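Local coordinates for protein beta-galactosidase/beta-glucuronidase (Faecalibacterium prausnitzii L2-6, PDB 6MVF) that binds flavin mononucleotide and, as a glycoside hydrolase family 2 enzyme of a human gut bacterium, acts as a beta-glucuronidase, at residues Arg75-Pro80 with Val163-Val168; Pro181-Thr186 with Asn385-Ser390; Tyr487-Ile492 with Ala511-Tyr516. All blocks are in the same frame, centred on the assembly; numbering follows the deposited sequence.

Interaction 1 of 3, residues Arg75-Pro80 with Val163-Val168; sequences RTFKKP and VNLISV
F77, on one sheet of the beta sandwich that forms the family 2 sugar-binding domain, and P80, just past the end of the same strand, pack on L165 of the facing sheet; P80 also reaches S167. Strand 70-78 belongs to one antiparallel sheet and strand 163-168 to the other, and the contact between them is made by packing of side chains. L165 is its centre. With CG swung anti to the backbone N (chi1 -154°), the leucine fork reaches the facing sheet: CD2 lies 3.6 Å from P80 CD and 3.8 Å from F77 CD2, while CD1 sits 4.1 Å from F77 CE2. The phenyl group and the leucine chain cross at roughly a right angle, and F77 packs further on I123 and L134. With an alanine at L165, both methyls of the fork are gone, which is likely to leave the F77 ring and the P80 pyrrolidine without their shared partner and a gap between the sheets.

Of the polar groups at the border, K78 NZ forms a salt bridge with D131, and S167 OG is hydrogen-bonded to Q82.

Beyond the end of strand 70-78, P80 continues the apolar contact: it touches V89 on the strand next to 163-168, and its CB lies 3.7 Å from S167 CB.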
loop_
_atom_site.group_PDB
_atom_site.type_symbol
_atom_site.label_atom_id
_atom_site.label_comp_id
_atom_site.label_asym_id
_atom_site.label_seq_id
_atom_site.Cartn_x
_atom_site.Cartn_y
_atom_site.Cartn_z
ATOM N N ARG A 75 -21.674 -20.993 -10.495
ATOM C CA ARG A 75 -21.845 -19.604 -10.086
ATOM C C ARG A 75 -22.484 -18.838 -11.232
ATOM O O ARG A 75 -22.639 -19.354 -12.340
ATOM C CB ARG A 75 -20.515 -18.959 -9.688
ATOM C CG ARG A 75 -19.622 -18.598 -10.857
ATOM C CD ARG A 75 -18.587 -17.581 -10.416
ATOM N NE ARG A 75 -19.038 -16.225 -10.705
ATOM C CZ ARG A 75 -18.429 -15.120 -10.293
ATOM N NH1 ARG A 75 -17.337 -15.184 -9.555
ATOM N NH2 ARG A 75 -18.922 -13.945 -10.622
ATOM N N THR A 76 -22.837 -17.582 -10.955
ATOM C CA THR A 76 -23.439 -16.683 -11.930
ATOM C C THR A 76 -22.434 -15.613 -12.353
ATOM O O THR A 76 -21.533 -15.259 -11.592
ATOM C CB THR A 76 -24.708 -16.070 -11.339
ATOM O OG1 THR A 76 -25.679 -17.111 -11.227
ATOM C CG2 THR A 76 -25.274 -14.943 -12.212
ATOM N N PHE A 77 -22.547 -15.141 -13.597
ATOM C CA PHE A 77 -21.673 -14.074 -14.074
ATOM C C PHE A 77 -22.418 -13.206 -15.081
ATOM O O PHE A 77 -23.367 -13.656 -15.732
ATOM C CB PHE A 77 -20.356 -14.616 -14.676
ATOM C CG PHE A 77 -20.510 -15.377 -15.977
ATOM C CD1 PHE A 77 -20.789 -16.734 -15.987
ATOM C CD2 PHE A 77 -20.316 -14.743 -17.195
ATOM C CE1 PHE A 77 -20.894 -17.434 -17.192
ATOM C CE2 PHE A 77 -20.427 -15.453 -18.401
ATOM C CZ PHE A 77 -20.708 -16.790 -18.392
ATOM N N LYS A 78 -22.000 -11.946 -15.173
ATOM C CA LYS A 78 -22.556 -11.031 -16.157
ATOM C C LYS A 78 -21.732 -11.119 -17.427
ATOM O O LYS A 78 -20.511 -11.276 -17.374
ATOM C CB LYS A 78 -22.574 -9.590 -15.642
ATOM C CG LYS A 78 -23.395 -9.410 -14.384
ATOM C CD LYS A 78 -24.405 -8.271 -14.525
ATOM C CE LYS A 78 -25.738 -8.595 -13.837
ATOM N NZ LYS A 78 -25.546 -9.082 -12.435
ATOM N N LYS A 79 -22.408 -11.051 -18.558
ATOM C CA LYS A 79 -21.728 -11.126 -19.840
ATOM C C LYS A 79 -20.894 -9.863 -20.014
ATOM O O LYS A 79 -21.440 -8.759 -19.917
ATOM C CB LYS A 79 -22.758 -11.284 -20.961
ATOM C CG LYS A 79 -22.202 -11.331 -22.381
ATOM C CD LYS A 79 -23.249 -10.789 -23.351
ATOM C CE LYS A 79 -22.710 -10.598 -24.766
ATOM N NZ LYS A 79 -22.472 -11.890 -25.478
ATOM N N PRO A 80 -19.581 -9.965 -20.215
ATOM C CA PRO A 80 -18.792 -8.757 -20.485
ATOM C C PRO A 80 -19.142 -8.153 -21.834
ATOM O O PRO A 80 -19.534 -8.848 -22.775
ATOM C CB PRO A 80 -17.341 -9.250 -20.452
ATOM C CG PRO A 80 -17.416 -10.737 -20.589
ATOM C CD PRO A 80 -18.738 -11.160 -20.028
ATOM N N VAL A 163 -10.393 -19.382 -11.635
ATOM C CA VAL A 163 -11.048 -19.345 -12.944
ATOM C C VAL A 163 -11.165 -17.888 -13.387
ATOM O O VAL A 163 -11.404 -16.999 -12.566
ATOM C CB VAL A 163 -12.449 -20.027 -12.893
ATOM C CG1 VAL A 163 -13.206 -19.843 -14.198
ATOM C CG2 VAL A 163 -12.339 -21.517 -12.557
ATOM N N ASN A 164 -11.014 -17.642 -14.692
ATOM C CA ASN A 164 -11.013 -16.293 -15.246
ATOM C C ASN A 164 -11.985 -16.179 -16.408
ATOM O O ASN A 164 -12.191 -17.125 -17.170
ATOM C CB ASN A 164 -9.638 -15.873 -15.774
ATOM C CG ASN A 164 -8.657 -15.560 -14.675
ATOM O OD1 ASN A 164 -8.984 -14.865 -13.715
ATOM N ND2 ASN A 164 -7.433 -16.067 -14.816
ATOM N N LEU A 165 -12.539 -14.981 -16.554
ATOM C CA LEU A 165 -13.329 -14.589 -17.713
ATOM C C LEU A 165 -12.497 -13.618 -18.541
ATOM O O LEU A 165 -11.904 -12.685 -17.987
ATOM C CB LEU A 165 -14.635 -13.940 -17.267
ATOM C CG LEU A 165 -15.862 -13.958 -18.155
ATOM C CD1 LEU A 165 -16.338 -15.383 -18.334
ATOM C CD2 LEU A 165 -16.945 -13.102 -17.511
ATOM N N ILE A 166 -12.423 -13.847 -19.851
ATOM C CA ILE A 166 -11.633 -13.006 -20.749
ATOM C C ILE A 166 -12.551 -12.410 -21.819
ATOM O O ILE A 166 -13.251 -13.141 -22.531
ATOM C CB ILE A 166 -10.469 -13.780 -21.391
ATOM C CG1 ILE A 166 -9.568 -14.385 -20.307
ATOM C CG2 ILE A 166 -9.673 -12.855 -22.311
ATOM C CD1 ILE A 166 -8.435 -15.245 -20.836
ATOM N N SER A 167 -12.535 -11.086 -21.932
ATOM C CA SER A 167 -13.279 -10.340 -22.936
ATOM C C SER A 167 -12.280 -9.724 -23.910
ATOM O O SER A 167 -11.354 -9.023 -23.482
ATOM C CB SER A 167 -14.125 -9.259 -22.258
ATOM O OG SER A 167 -14.747 -8.423 -23.200
ATOM N N VAL A 168 -12.450 -9.994 -25.203
ATOM C CA VAL A 168 -11.534 -9.503 -26.237
ATOM C C VAL A 168 -12.329 -9.076 -27.459
ATOM O O VAL A 168 -13.493 -9.463 -27.631
ATOM C CB VAL A 168 -10.486 -10.564 -26.643
ATOM C CG1 VAL A 168 -9.457 -10.812 -25.513
ATOM C CG2 VAL A 168 -11.167 -11.850 -27.086
#

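Interaction 2 of 3, residues Pro181-Thr186 with Asn385-Ser390; sequences PGIMVT and NYNHPS. With FMN (flavin mononucleotide), chain G.
M184 and Y386 meet each other and the dimethylbenzene end of the flavin. M184 SD lies 3.7 Å from FMN C8, and Y386 CG is 3.7 Å from FMN C7M. The methionine chain bends at chi3 (-63°), which brings CE over one face of the tyrosine ring, 4.0 Å from its centroid, in a CH-pi contact; the sulfur stands farther above the same ring, a Met-aromatic pair.

The far end of that ring is fixed by a hydroxyl pair, T186 OG1 to Y386 OH at 2.7 Å, at the ring edge. R427 adds a cation-pi contact with Y386 and bonds to its carbonyl oxygen.

One residue on, the N387 amide docks along the edge of strand 183-189: ND2 donates to I183 O (2.9 Å, nearly straight at 170°), and OD1 accepts from V185 N at 2.9 Å. A water donating to both V185 O and Y386 O completes the join. N385 to H388 form a type I turn between helix 368-385 and strand 391-398, at the N-terminal end of the barrel strands. M184 and Y386 form part of the FMN pocket, steadied by T186, N387 and water, between a family 2 beta domain and the TIM barrel.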
loop_
_atom_site.group_PDB
_atom_site.type_symbol
_atom_site.label_atom_id
_atom_site.label_comp_id
_atom_site.label_asym_id
_atom_site.label_seq_id
_atom_site.Cartn_x
_atom_site.Cartn_y
_atom_site.Cartn_z
ATOM N N PRO A 181 -0.033 -18.625 -24.131
ATOM C CA PRO A 181 -0.124 -17.167 -23.955
ATOM C C PRO A 181 -0.372 -16.397 -25.249
ATOM O O PRO A 181 -0.722 -15.205 -25.186
ATOM C CB PRO A 181 1.238 -16.810 -23.349
ATOM C CG PRO A 181 2.177 -17.868 -23.909
ATOM C CD PRO A 181 1.351 -19.132 -24.056
ATOM N N GLY A 182 -0.212 -17.029 -26.409
ATOM C CA GLY A 182 -0.326 -16.333 -27.676
ATOM C C GLY A 182 0.975 -15.784 -28.213
ATOM O O GLY A 182 0.974 -15.162 -29.279
ATOM N N ILE A 183 2.087 -15.995 -27.515
ATOM C CA ILE A 183 3.380 -15.476 -27.950
ATOM C C ILE A 183 4.469 -16.424 -27.458
ATOM O O ILE A 183 4.402 -16.946 -26.339
ATOM C CB ILE A 183 3.574 -14.025 -27.449
ATOM C CG1 ILE A 183 4.805 -13.380 -28.073
ATOM C CG2 ILE A 183 3.645 -13.972 -25.936
ATOM C CD1 ILE A 183 4.867 -11.892 -27.842
ATOM N N MET A 184 5.441 -16.697 -28.321
ATOM C CA MET A 184 6.623 -17.452 -27.942
ATOM C C MET A 184 7.880 -16.626 -28.214
ATOM O O MET A 184 7.967 -15.894 -29.211
ATOM C CB MET A 184 6.673 -18.801 -28.657
ATOM C CG MET A 184 6.817 -18.716 -30.145
ATOM S SD MET A 184 6.780 -20.366 -30.861
ATOM C CE MET A 184 8.251 -21.124 -30.150
ATOM N N VAL A 185 8.837 -16.715 -27.294
ATOM C CA VAL A 185 10.010 -15.852 -27.299
ATOM C C VAL A 185 11.229 -16.724 -27.066
ATOM O O VAL A 185 11.335 -17.380 -26.026
ATOM C CB VAL A 185 9.928 -14.745 -26.225
ATOM C CG1 VAL A 185 11.105 -13.793 -26.345
ATOM C CG2 VAL A 185 8.577 -13.978 -26.294
ATOM N N THR A 186 12.156 -16.715 -28.014
ATOM C CA THR A 186 13.411 -17.428 -27.856
ATOM C C THR A 186 14.546 -16.426 -27.752
ATOM O O THR A 186 14.987 -15.879 -28.768
ATOM C CB THR A 186 13.631 -18.384 -29.031
ATOM O OG1 THR A 186 12.488 -19.241 -29.169
ATOM C CG2 THR A 186 14.877 -19.224 -28.816
ATOM N N ASN A 385 4.507 -22.882 -20.797
ATOM C CA ASN A 385 5.661 -22.456 -20.022
ATOM C C ASN A 385 6.859 -22.139 -20.887
ATOM O O ASN A 385 7.967 -21.971 -20.357
ATOM C CB ASN A 385 6.016 -23.515 -18.978
ATOM C CG ASN A 385 4.886 -23.741 -18.014
ATOM O OD1 ASN A 385 4.707 -22.962 -17.076
ATOM N ND2 ASN A 385 4.070 -24.766 -18.266
ATOM N N TYR A 386 6.661 -22.013 -22.199
ATOM C CA TYR A 386 7.792 -21.839 -23.104
ATOM C C TYR A 386 8.606 -20.578 -22.808
ATOM O O TYR A 386 9.816 -20.563 -23.047
ATOM C CB TYR A 386 7.304 -21.818 -24.550
ATOM C CG TYR A 386 8.445 -21.740 -25.540
ATOM C CD1 TYR A 386 8.876 -20.516 -26.043
ATOM C CD2 TYR A 386 9.108 -22.891 -25.952
ATOM C CE1 TYR A 386 9.928 -20.448 -26.943
ATOM C CE2 TYR A 386 10.153 -22.835 -26.845
ATOM C CZ TYR A 386 10.560 -21.615 -27.344
ATOM O OH TYR A 386 11.607 -21.563 -28.241
ATOM N N ASN A 387 7.981 -19.509 -22.299
ATOM C CA ASN A 387 8.719 -18.257 -22.171
ATOM C C ASN A 387 9.483 -18.101 -20.858
ATOM O O ASN A 387 10.261 -17.150 -20.738
ATOM C CB ASN A 387 7.775 -17.082 -22.371
ATOM C CG ASN A 387 7.151 -17.092 -23.749
ATOM O OD1 ASN A 387 7.779 -17.536 -24.728
ATOM N ND2 ASN A 387 5.892 -16.631 -23.837
ATOM N N HIS A 388 9.323 -19.017 -19.899
ATOM C CA HIS A 388 9.992 -18.905 -18.608
ATOM C C HIS A 388 11.491 -19.156 -18.717
ATOM O O HIS A 388 11.891 -20.279 -19.053
ATOM C CB HIS A 388 9.397 -19.900 -17.641
ATOM C CG HIS A 388 7.965 -19.643 -17.311
ATOM N ND1 HIS A 388 7.559 -18.568 -16.547
ATOM C CD2 HIS A 388 6.845 -20.340 -17.612
ATOM C CE1 HIS A 388 6.248 -18.613 -16.393
ATOM N NE2 HIS A 388 5.789 -19.671 -17.040
ATOM N N PRO A 389 12.358 -18.171 -18.426
ATOM C CA PRO A 389 13.805 -18.446 -18.497
ATOM C C PRO A 389 14.280 -19.407 -17.419
ATOM O O PRO A 389 15.328 -20.045 -17.598
ATOM C CB PRO A 389 14.446 -17.059 -18.342
ATOM C CG PRO A 389 13.429 -16.236 -17.611
ATOM C CD PRO A 389 12.082 -16.763 -18.066
ATOM N N SER A 390 13.531 -19.550 -16.322
ATOM C CA SER A 390 13.986 -20.416 -15.242
ATOM C C SER A 390 13.920 -21.887 -15.647
ATOM O O SER A 390 14.659 -22.710 -15.102
ATOM C CB SER A 390 13.169 -20.163 -13.964
ATOM O OG SER A 390 11.813 -20.593 -14.110
HETATM N N1 FMN G . -0.121 -22.030 -32.883
HETATM C C2 FMN G . -1.205 -21.280 -32.671
HETATM O O2 FMN G . -2.106 -21.205 -33.509
HETATM N N3 FMN G . -1.395 -20.596 -31.564
HETATM C C4 FMN G . -0.537 -20.575 -30.592
HETATM O O4 FMN G . -0.721 -19.938 -29.568
HETATM C C4A FMN G . 0.652 -21.338 -30.755
HETATM N N5 FMN G . 1.508 -21.331 -29.773
HETATM C C5A FMN G . 2.630 -22.017 -29.853
HETATM C C6 FMN G . 3.511 -21.980 -28.804
HETATM C C7 FMN G . 4.670 -22.667 -28.867
HETATM C C7M FMN G . 5.612 -22.624 -27.728
HETATM C C8 FMN G . 4.965 -23.467 -30.049
HETATM C C8M FMN G . 6.232 -24.245 -30.118
HETATM C C9 FMN G . 4.078 -23.499 -31.101
HETATM C C9A FMN G . 2.914 -22.793 -31.054
HETATM N N10 FMN G . 2.004 -22.847 -32.098
HETATM C C10 FMN G . 0.835 -22.099 -31.973
HETATM C "C1'" FMN G . 2.397 -23.622 -33.267
HETATM C "C2'" FMN G . 1.666 -24.866 -33.712
HETATM O "O2'" FMN G . 2.317 -25.861 -32.965
HETATM C "C3'" FMN G . 1.915 -25.216 -35.163
HETATM O "O3'" FMN G . 2.378 -24.074 -35.850
HETATM C "C4'" FMN G . 0.686 -25.660 -35.924
HETATM O "O4'" FMN G . -0.360 -24.782 -35.535
HETATM C "C5'" FMN G . 0.305 -27.126 -35.715
HETATM O "O5'" FMN G . -0.697 -27.266 -34.723
HETATM P P FMN G . -1.068 -28.640 -34.027
HETATM O O1P FMN G . -2.507 -28.461 -33.751
HETATM O O2P FMN G . -0.719 -29.694 -35.037
HETATM O O3P FMN G . -0.251 -28.819 -32.793
HETATM O O HOH W 1 12.081 -19.058 -24.129
#

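Interaction 3 of 3, residues Tyr487-Ile492 with Ala511-Tyr516; sequences YGCEGI and ALYHEY
A beta-alpha unit of the TIM barrel is closed here, where Y487, G488 and C489, leaving the C-terminal end of strand 482-487, fold against Y513 and H514 on the following helix 507-522. Y513 is the main side chain of the helix in this contact. Its CG lies anti to the backbone N (chi1 173°), so that the ring packs against the loop backbone, with G488 O and C489 CB over one face. C489 CB sits 3.9 Å from the ring centroid and 21° off the normal, as a CH-pi contact. The cysteine sulfur meets the same ring obliquely, 4.9 Å from its centroid. At the phenol end, Y513 OH accepts a weak, strongly bent hydrogen bond from G488 N at 2.7 Å. The hydroxyl also lies at the edge of the Y487 ring, and Y513 CE1 approaches Y487 CD2 to 3.6 Å. G488 has backbone angles that suit glycine, since a side chain would run into the carbonyl oxygen of Y487. Farther along the loop, G491 O accepts from N264 of the second subunit, which places this loop near a subunit interface.

H514 stands beside this pair. Y513 CD1 lies over the centre of the imidazole, and Y487 CE2 comes to the edge of the imidazole, 3.6 Å from H514 ND1; the Y487 and H514 rings themselves meet obliquely, with planes at 59°. From the neighbouring helix 566-575, Y571 OH bonds both to H514 ND1 and to Y487 OH, holding the two rings on one hydroxyl. H514 NE2 is used through a water bridge: a water in the plane of the ring lies 2.8 Å from H514 NE2 and accepts from C489 N at 2.9 Å.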
loop_
_atom_site.group_PDB
_atom_site.type_symbol
_atom_site.label_atom_id
_atom_site.label_comp_id
_atom_site.label_asym_id
_atom_site.label_seq_id
_atom_site.Cartn_x
_atom_site.Cartn_y
_atom_site.Cartn_z
ATOM N N TYR A 487 16.751 -37.933 -3.542
ATOM C CA TYR A 487 17.402 -38.622 -2.445
ATOM C C TYR A 487 16.889 -37.956 -1.178
ATOM O O TYR A 487 16.479 -36.794 -1.207
ATOM C CB TYR A 487 18.929 -38.541 -2.542
ATOM C CG TYR A 487 19.514 -37.169 -2.298
ATOM C CD1 TYR A 487 19.611 -36.227 -3.329
ATOM C CD2 TYR A 487 19.969 -36.810 -1.036
ATOM C CE1 TYR A 487 20.156 -34.962 -3.093
ATOM C CE2 TYR A 487 20.512 -35.562 -0.792
ATOM C CZ TYR A 487 20.609 -34.644 -1.817
ATOM O OH TYR A 487 21.171 -33.418 -1.548
ATOM N N GLY A 488 16.880 -38.687 -0.078
ATOM C CA GLY A 488 16.369 -38.103 1.140
ATOM C C GLY A 488 16.057 -39.166 2.174
ATOM O O GLY A 488 16.367 -40.335 2.006
ATOM N N CYS A 489 15.402 -38.723 3.233
ATOM C CA CYS A 489 15.301 -39.532 4.431
ATOM C C CYS A 489 14.253 -38.885 5.316
ATOM O O CYS A 489 14.119 -37.659 5.315
ATOM C CB CYS A 489 16.671 -39.587 5.101
ATOM S SG CYS A 489 16.740 -40.332 6.657
ATOM N N GLU A 490 13.470 -39.696 6.012
ATOM C CA GLU A 490 12.430 -39.130 6.852
ATOM C C GLU A 490 13.037 -38.551 8.110
ATOM O O GLU A 490 14.053 -39.030 8.611
ATOM C CB GLU A 490 11.384 -40.174 7.227
ATOM C CG GLU A 490 10.721 -40.808 6.010
ATOM C CD GLU A 490 9.392 -40.182 5.697
ATOM O OE1 GLU A 490 8.891 -39.466 6.602
ATOM O OE2 GLU A 490 8.868 -40.410 4.566
ATOM N N GLY A 491 12.410 -37.487 8.592
ATOM C CA GLY A 491 12.733 -36.835 9.839
ATOM C C GLY A 491 11.449 -36.327 10.471
ATOM O O GLY A 491 10.731 -35.498 9.896
ATOM N N ILE A 492 11.133 -36.850 11.648
ATOM C CA ILE A 492 9.945 -36.463 12.391
ATOM C C ILE A 492 10.451 -35.836 13.683
ATOM O O ILE A 492 11.126 -36.502 14.472
ATOM C CB ILE A 492 9.025 -37.672 12.611
ATOM C CG1 ILE A 492 8.613 -38.196 11.223
ATOM C CG2 ILE A 492 7.822 -37.305 13.449
ATOM C CD1 ILE A 492 7.615 -39.320 11.205
ATOM N N ALA A 511 19.595 -35.748 9.621
ATOM C CA ALA A 511 20.711 -34.808 9.490
ATOM C C ALA A 511 22.002 -35.526 9.114
ATOM O O ALA A 511 22.784 -35.007 8.312
ATOM C CB ALA A 511 20.901 -34.002 10.779
ATOM N N LEU A 512 22.237 -36.722 9.674
ATOM C CA LEU A 512 23.407 -37.518 9.304
ATOM C C LEU A 512 23.354 -37.927 7.839
ATOM O O LEU A 512 24.371 -37.903 7.144
ATOM C CB LEU A 512 23.510 -38.770 10.185
ATOM C CG LEU A 512 23.951 -38.622 11.639
ATOM C CD1 LEU A 512 23.794 -39.952 12.370
ATOM C CD2 LEU A 512 25.386 -38.127 11.734
ATOM N N TYR A 513 22.181 -38.342 7.368
ATOM C CA TYR A 513 22.013 -38.695 5.966
ATOM C C TYR A 513 22.399 -37.526 5.056
ATOM O O TYR A 513 23.156 -37.696 4.088
ATOM C CB TYR A 513 20.560 -39.137 5.733
ATOM C CG TYR A 513 20.205 -39.368 4.288
ATOM C CD1 TYR A 513 19.811 -38.313 3.480
ATOM C CD2 TYR A 513 20.279 -40.645 3.724
ATOM C CE1 TYR A 513 19.504 -38.514 2.149
ATOM C CE2 TYR A 513 19.967 -40.864 2.394
ATOM C CZ TYR A 513 19.579 -39.791 1.612
ATOM O OH TYR A 513 19.253 -39.976 0.299
ATOM N N HIS A 514 21.902 -36.317 5.367
ATOM C CA HIS A 514 22.160 -35.168 4.505
ATOM C C HIS A 514 23.531 -34.551 4.737
ATOM O O HIS A 514 24.084 -33.938 3.817
ATOM C CB HIS A 514 21.064 -34.129 4.680
ATOM C CG HIS A 514 19.781 -34.504 4.015
ATOM N ND1 HIS A 514 19.681 -34.697 2.653
ATOM C CD2 HIS A 514 18.549 -34.741 4.520
ATOM C CE1 HIS A 514 18.436 -35.015 2.346
ATOM N NE2 HIS A 514 17.728 -35.051 3.463
ATOM N N GLU A 515 24.105 -34.703 5.932
ATOM C CA GLU A 515 25.519 -34.377 6.110
ATOM C C GLU A 515 26.378 -35.107 5.082
ATOM O O GLU A 515 27.253 -34.506 4.442
ATOM C CB GLU A 515 25.975 -34.718 7.532
ATOM C CG GLU A 515 25.552 -33.686 8.580
ATOM C CD GLU A 515 25.758 -34.160 10.025
ATOM O OE1 GLU A 515 26.599 -35.056 10.286
ATOM O OE2 GLU A 515 25.064 -33.625 10.910
ATOM N N TYR A 516 26.125 -36.408 4.891
ATOM C CA TYR A 516 26.916 -37.171 3.930
ATOM C C TYR A 516 26.627 -36.722 2.499
ATOM O O TYR A 516 27.554 -36.524 1.710
ATOM C CB TYR A 516 26.661 -38.674 4.106
ATOM C CG TYR A 516 27.361 -39.568 3.090
ATOM C CD1 TYR A 516 26.859 -39.710 1.796
ATOM C CD2 TYR A 516 28.513 -40.283 3.427
ATOM C CE1 TYR A 516 27.482 -40.521 0.858
ATOM C CE2 TYR A 516 29.141 -41.119 2.501
ATOM C CZ TYR A 516 28.617 -41.223 1.211
ATOM O OH TYR A 516 29.213 -42.021 0.263
HETATM O O HOH W 2 15.038 -35.896 3.071
#

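Along the chain the three contacts follow in series, with none crossing or enclosing another. Interaction 1 closes a loop of 82 residues, rich in strands, within the N-terminal sugar-binding sandwich, joining its two sheets. Interaction 2 spans 198 residues and links different domains, bringing strand 183-189 of the second beta domain against a turn of the TIM barrel beside the flavin; its centre is about 26 Å from that of interaction 1. Interaction 3 is local, closing only 18 residues inside the barrel. It lies on the other side of the chain's centre from both, with its centre about 49 Å from that of interaction 1 and about 37 Å from that of interaction 2.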